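Local coordinates for (r)-specific enoyl-coa hydratase (Aeromonas punctata, PDB 1IQ6), which catalyses the hydration of trans-2-enoyl-CoA with acyl chains of four to six carbons to (3R)-3-hydroxyacyl-CoA, working as a homodimer, at residues S63-L66 and G67-P71; Q4-E7 and V8-A12; D32-P35 and L36-D39. All blocks are in the same frame, centred on the assembly; numbering follows the deposited sequence.

Contact 1 (S63-L66 and G67-P71)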
# COMPACT_ATOMS: atom_id res chain seq x y z
N SER B 63 -5.16 1.66 -5.76
CA SER B 63 -6.47 1.54 -5.12
C SER B 63 -7.44 2.52 -5.79
O SER B 63 -8.60 2.19 -6.03
CB SER B 63 -6.36 1.83 -3.62
OG SER B 63 -7.46 1.28 -2.91
N GLY B 64 -6.94 3.72 -6.08
CA GLY B 64 -7.77 4.73 -6.73
C GLY B 64 -8.21 4.31 -8.12
O GLY B 64 -9.37 4.44 -8.48
N LEU B 65 -7.27 3.82 -8.92
CA LEU B 65 -7.60 3.39 -10.28
C LEU B 65 -8.52 2.18 -10.28
O LEU B 65 -9.50 2.13 -11.03
CB LEU B 65 -6.33 3.07 -11.06
CG LEU B 65 -5.57 4.27 -11.61
CD1 LEU B 65 -4.26 3.82 -12.25
CD2 LEU B 65 -6.44 5.01 -12.62
N LEU B 66 -8.21 1.20 -9.44
CA LEU B 66 -9.00 -0.02 -9.36
C LEU B 66 -10.42 0.22 -8.88
O LEU B 66 -11.37 -0.36 -9.41
CB LEU B 66 -8.31 -1.03 -8.44
CG LEU B 66 -6.95 -1.57 -8.89
CD1 LEU B 66 -6.28 -2.31 -7.73
CD2 LEU B 66 -7.13 -2.49 -10.10
N GLY B 67 -10.58 1.10 -7.89
CA GLY B 67 -11.91 1.36 -7.36
C GLY B 67 -12.72 2.43 -8.07
O GLY B 67 -13.95 2.42 -8.00
N GLN B 68 -12.05 3.34 -8.76
CA GLN B 68 -12.75 4.42 -9.44
C GLN B 68 -12.94 4.23 -10.94
O GLN B 68 -13.92 4.70 -11.51
CB GLN B 68 -12.03 5.75 -9.19
CG GLN B 68 -11.95 6.14 -7.72
CD GLN B 68 -13.30 6.46 -7.12
OE1 GLN B 68 -13.42 6.66 -5.91
NE2 GLN B 68 -14.33 6.53 -7.96
N GLN B 69 -12.01 3.53 -11.59
CA GLN B 69 -12.10 3.35 -13.03
C GLN B 69 -12.11 1.93 -13.59
O GLN B 69 -13.01 1.57 -14.35
CB GLN B 69 -10.97 4.13 -13.71
CG GLN B 69 -11.10 5.64 -13.60
CD GLN B 69 -9.96 6.37 -14.28
OE1 GLN B 69 -9.62 6.09 -15.43
NE2 GLN B 69 -9.36 7.32 -13.57
N LEU B 70 -11.12 1.13 -13.21
CA LEU B 70 -11.02 -0.23 -13.75
C LEU B 70 -10.47 -1.22 -12.74
O LEU B 70 -9.31 -1.11 -12.34
CB LEU B 70 -10.11 -0.18 -14.98
CG LEU B 70 -9.93 -1.44 -15.82
CD1 LEU B 70 -11.22 -1.72 -16.59
CD2 LEU B 70 -8.77 -1.24 -16.79
N PRO B 71 -11.27 -2.24 -12.35
CA PRO B 71 -12.64 -2.54 -12.77
C PRO B 71 -13.65 -1.45 -12.41
O PRO B 71 -14.69 -1.32 -13.06
CB PRO B 71 -12.94 -3.86 -12.05
CG PRO B 71 -11.58 -4.48 -11.91
CD PRO B 71 -10.76 -3.30 -11.47
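Leu65 and Leu66 meet Gln69 and Pro71 where helix 55-68, the central helix of this hotdog fold, runs out and the chain turns away. Both leucines carry CG anti to the carbonyl carbon, but they serve different neighbours. The CD2 methyl of Leu65 is approached by the amide end of Gln69, with NE2 at 3.8 Å, and the two side chains cross obliquely. Leu66 and Pro71 instead lie flank to flank, with Leu66 CD2 4.0 Å from Pro71 CD. The two leucines also pack on different strands: Leu65 on Leu14, Ala96 and Val98, Leu66 on Val131 of strand 123-132, which Pro71 touches too.

Gln68 is turned to another side. Its chain bends at chi2 (-67°), Gln68 CG passes 3.2 Å from Gly64 O, and OE1 accepts a hydrogen bond from Phe33 N of the second subunit. Five residues earlier, Ser63 OG is hydrogen-bonded to Asp32 OD2 of the second subunit; this side of the helix, Gly67 included, faces the dimer partner.

Near the end of the helix, Leu65 O accepts two hydrogen bonds. Gln69 N and Leu70 N both lie 2.9 Å from Leu65 O, on opposite faces of its carbonyl plane. The peptide bond between Leu70 and Pro71 is cis. Its carbonyl is directed back at the helix: Leu70 O lies 3.2 Å from Leu66 CA in a C-H...O contact that is almost straight, 176° at the hydrogen.

Contact 2 (Q4-E7 and V8-A12)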
# COMPACT_ATOMS: atom_id res chain seq x y z
N GLN B 4 -20.91 -2.04 -20.25
CA GLN B 4 -19.64 -2.42 -20.86
C GLN B 4 -18.94 -3.49 -20.03
O GLN B 4 -18.57 -3.26 -18.88
CB GLN B 4 -18.74 -1.19 -21.00
CG GLN B 4 -19.27 -0.17 -22.01
CD GLN B 4 -18.39 1.06 -22.14
OE1 GLN B 4 -18.64 1.92 -22.98
NE2 GLN B 4 -17.36 1.15 -21.30
N SER B 5 -18.77 -4.66 -20.62
CA SER B 5 -18.13 -5.77 -19.93
C SER B 5 -16.63 -5.54 -19.77
O SER B 5 -16.01 -4.86 -20.58
CB SER B 5 -18.36 -7.08 -20.70
OG SER B 5 -17.76 -7.02 -21.98
N LEU B 6 -16.07 -6.12 -18.72
CA LEU B 6 -14.65 -6.01 -18.46
C LEU B 6 -13.96 -6.95 -19.44
O LEU B 6 -14.44 -8.06 -19.68
CB LEU B 6 -14.34 -6.42 -17.02
CG LEU B 6 -12.92 -6.16 -16.52
CD1 LEU B 6 -12.63 -4.67 -16.56
CD2 LEU B 6 -12.78 -6.68 -15.10
N GLU B 7 -12.85 -6.51 -20.02
CA GLU B 7 -12.13 -7.33 -20.99
C GLU B 7 -10.62 -7.25 -20.82
O GLU B 7 -10.07 -6.21 -20.44
CB GLU B 7 -12.47 -6.90 -22.42
CG GLU B 7 -13.93 -7.05 -22.80
CD GLU B 7 -14.19 -6.65 -24.24
OE1 GLU B 7 -13.56 -7.24 -25.15
OE2 GLU B 7 -15.02 -5.74 -24.47
N VAL B 8 -9.95 -8.36 -21.11
CA VAL B 8 -8.50 -8.42 -21.03
C VAL B 8 -7.97 -7.38 -22.01
O VAL B 8 -8.45 -7.26 -23.13
CB VAL B 8 -7.99 -9.82 -21.44
CG1 VAL B 8 -6.47 -9.81 -21.59
CG2 VAL B 8 -8.42 -10.84 -20.40
N GLY B 9 -6.97 -6.62 -21.56
CA GLY B 9 -6.40 -5.60 -22.42
C GLY B 9 -6.87 -4.19 -22.11
O GLY B 9 -6.25 -3.22 -22.54
N GLN B 10 -7.98 -4.07 -21.39
CA GLN B 10 -8.49 -2.75 -21.04
C GLN B 10 -7.51 -2.13 -20.05
O GLN B 10 -6.91 -2.83 -19.23
CB GLN B 10 -9.89 -2.84 -20.42
CG GLN B 10 -10.94 -3.34 -21.41
CD GLN B 10 -12.33 -3.42 -20.80
OE1 GLN B 10 -12.48 -3.64 -19.60
NE2 GLN B 10 -13.35 -3.25 -21.64
N LYS B 11 -7.34 -0.82 -20.14
CA LYS B 11 -6.40 -0.13 -19.27
C LYS B 11 -6.90 1.22 -18.79
O LYS B 11 -7.85 1.79 -19.34
CB LYS B 11 -5.06 0.05 -19.99
CG LYS B 11 -5.16 0.76 -21.33
CD LYS B 11 -3.80 0.80 -22.02
CE LYS B 11 -3.90 1.44 -23.40
NZ LYS B 11 -4.36 2.86 -23.35
N ALA B 12 -6.25 1.73 -17.75
CA ALA B 12 -6.61 3.02 -17.17
C ALA B 12 -5.37 3.60 -16.54
O ALA B 12 -4.47 2.87 -16.12
CB ALA B 12 -7.70 2.85 -16.12
O HOH W 1 -13.03 -3.25 -24.34
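Gln10 reaches back over the backbone of Glu7 and uses both ends of its amide to hold the segment before it. CG lies anti to the carbonyl carbon (chi1 -66°) and the chain then runs extended, which carries the amide past Glu7 to Ser5. Gln10 OE1 accepts from Glu7 N at 2.9 Å, yet the donor stands 84° out of the plane of the side-chain carbonyl and so is not on a lone pair. Gln10 NE2 gives a longer bond of 3.3 Å to Ser5 O, arriving in the plane of that carbonyl. Two bonds in different directions restrict rotation of the amide. The CD1 methyl of Leu6 comes close to Gln10 OE1, 3.2 Å away.

Glu7 is also extended beyond CG, but its carboxylate is not paired directly with the amide. A water links the two instead: it accepts from Gln10 NE2 at 2.7 Å and donates weakly to Glu7 OE2.

The backbone here is a type II beta turn from Glu7 to Gln10, closed by Gln10 N to Glu7 O at 3.1 Å. Gly9 takes the positive phi (102°) that such a turn requires at its third position. The turn delivers the chain to strand 11-17, at an edge of the sheet within this subunit. Gly9 and Gln10 bond through their backbones to Val100 of strand 93-103, while Leu6 packs on Val100 and Leu103 of that strand.

Contact 3 (D32-P35 and L36-D39)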
# COMPACT_ATOMS: atom_id res chain seq x y z
N ASP B 32 5.04 6.03 9.43
CA ASP B 32 6.38 5.91 8.85
C ASP B 32 7.03 7.27 8.67
O ASP B 32 6.85 7.93 7.64
CB ASP B 32 6.35 5.19 7.50
CG ASP B 32 7.74 4.99 6.91
OD1 ASP B 32 8.73 5.41 7.55
OD2 ASP B 32 7.86 4.40 5.81
N PHE B 33 7.80 7.69 9.67
CA PHE B 33 8.49 8.97 9.62
C PHE B 33 9.97 8.78 9.28
O PHE B 33 10.82 9.54 9.74
CB PHE B 33 8.34 9.69 10.96
CG PHE B 33 6.91 9.93 11.36
CD1 PHE B 33 6.20 8.97 12.08
CD2 PHE B 33 6.26 11.11 11.01
CE1 PHE B 33 4.86 9.17 12.43
CE2 PHE B 33 4.93 11.32 11.35
CZ PHE B 33 4.23 10.35 12.06
N ASN B 34 10.26 7.77 8.47
CA ASN B 34 11.64 7.49 8.05
C ASN B 34 12.19 8.79 7.47
O ASN B 34 11.60 9.37 6.55
CB ASN B 34 11.62 6.39 6.96
CG ASN B 34 12.98 5.76 6.74
OD1 ASN B 34 14.01 6.31 7.11
ND2 ASN B 34 12.99 4.58 6.11
N PRO B 35 13.32 9.29 8.00
CA PRO B 35 13.92 10.53 7.51
C PRO B 35 14.22 10.56 6.01
O PRO B 35 14.41 11.62 5.43
CB PRO B 35 15.17 10.69 8.38
CG PRO B 35 15.48 9.29 8.81
CD PRO B 35 14.12 8.72 9.10
N LEU B 36 14.24 9.38 5.39
CA LEU B 36 14.49 9.28 3.95
C LEU B 36 13.41 10.02 3.17
O LEU B 36 13.64 10.46 2.04
CB LEU B 36 14.51 7.81 3.50
CG LEU B 36 15.73 6.93 3.76
CD1 LEU B 36 15.88 6.65 5.23
CD2 LEU B 36 15.58 5.62 3.00
N HIS B 37 12.24 10.15 3.78
CA HIS B 37 11.10 10.80 3.14
C HIS B 37 10.87 12.25 3.54
O HIS B 37 9.99 12.91 2.97
CB HIS B 37 9.81 10.02 3.45
CG HIS B 37 9.92 8.55 3.21
ND1 HIS B 37 10.22 8.01 1.98
CD2 HIS B 37 9.75 7.50 4.05
CE1 HIS B 37 10.23 6.69 2.06
NE2 HIS B 37 9.95 6.35 3.31
N LEU B 38 11.65 12.77 4.48
CA LEU B 38 11.41 14.14 4.95
C LEU B 38 12.60 15.08 5.13
O LEU B 38 12.51 16.27 4.80
CB LEU B 38 10.66 14.06 6.28
CG LEU B 38 9.47 13.09 6.35
CD1 LEU B 38 9.06 12.87 7.80
CD2 LEU B 38 8.31 13.65 5.54
N ASP B 39 13.71 14.56 5.64
CA ASP B 39 14.90 15.37 5.91
C ASP B 39 15.92 15.46 4.77
O ASP B 39 16.56 14.47 4.42
CB ASP B 39 15.58 14.83 7.18
CG ASP B 39 16.79 15.64 7.60
OD1 ASP B 39 17.38 15.30 8.64
OD2 ASP B 39 17.14 16.62 6.91
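Pro35, Leu36 and Asn34 bury the most surface where residues 32-35 meet 36-39, in a compact turn that by similarity lines the (3R)-3-hydroxyacyl-CoA site. Pro35 O accepts from two backbone N-H groups, Asp39 N at 3.0 Å and Leu38 N at 3.1 Å. The second donor stands well above the carbonyl plane, 71° out of it. The proline ring packs on the next peptide, with Pro35 CB 3.4 Å from Leu36 N.

Asn34 is held at several points. Asn34 N bonds to Asp32 OD1 at 3.0 Å, forming an Asx turn, and Asn34 O accepts from His37 N. With CG anti to the backbone N (chi1 -164°), the amide is carried to the second subunit, where OD1 is bonded to Gly74 N and ND2 weakly to Ser75 O. Asn34 CB lies 3.6 Å from His37 CD2, so the imidazole packs against the turn, while ND1 is hydrogen-bonded to Ile52 O.

The loop joins helix 20-30 to helix 40-44. His37 and Leu38 rest on Val23 of the first; Pro35 and Leu36 touch Phe42 of the second, where Asp39 is the N-cap, its OD2 accepting from Ala41 N.

In the fold
Contacts 1 and 2 are neighbours, with centres 12 Å apart, and pack directly: Leu70 CD1 lies 3.3 Å from Leu6 CD1, and Leu70 CD2 is 3.6 Å from Lys11 CA. The residues just past the helix thus pack against the run into strand 11-17. Contact 3 sits on the opposite side of the chain's centre, its centre 28 Å from that of contact 1 and 38 Å from that of contact 2. It holds most of the substrate site inferred by similarity; Gly55, at the start of helix 55-68, is about 6 Å from the side chain of His37. Across the dimer, contact 1 of one subunit meets contact 3 of the other, for example Ser63 with Asp32.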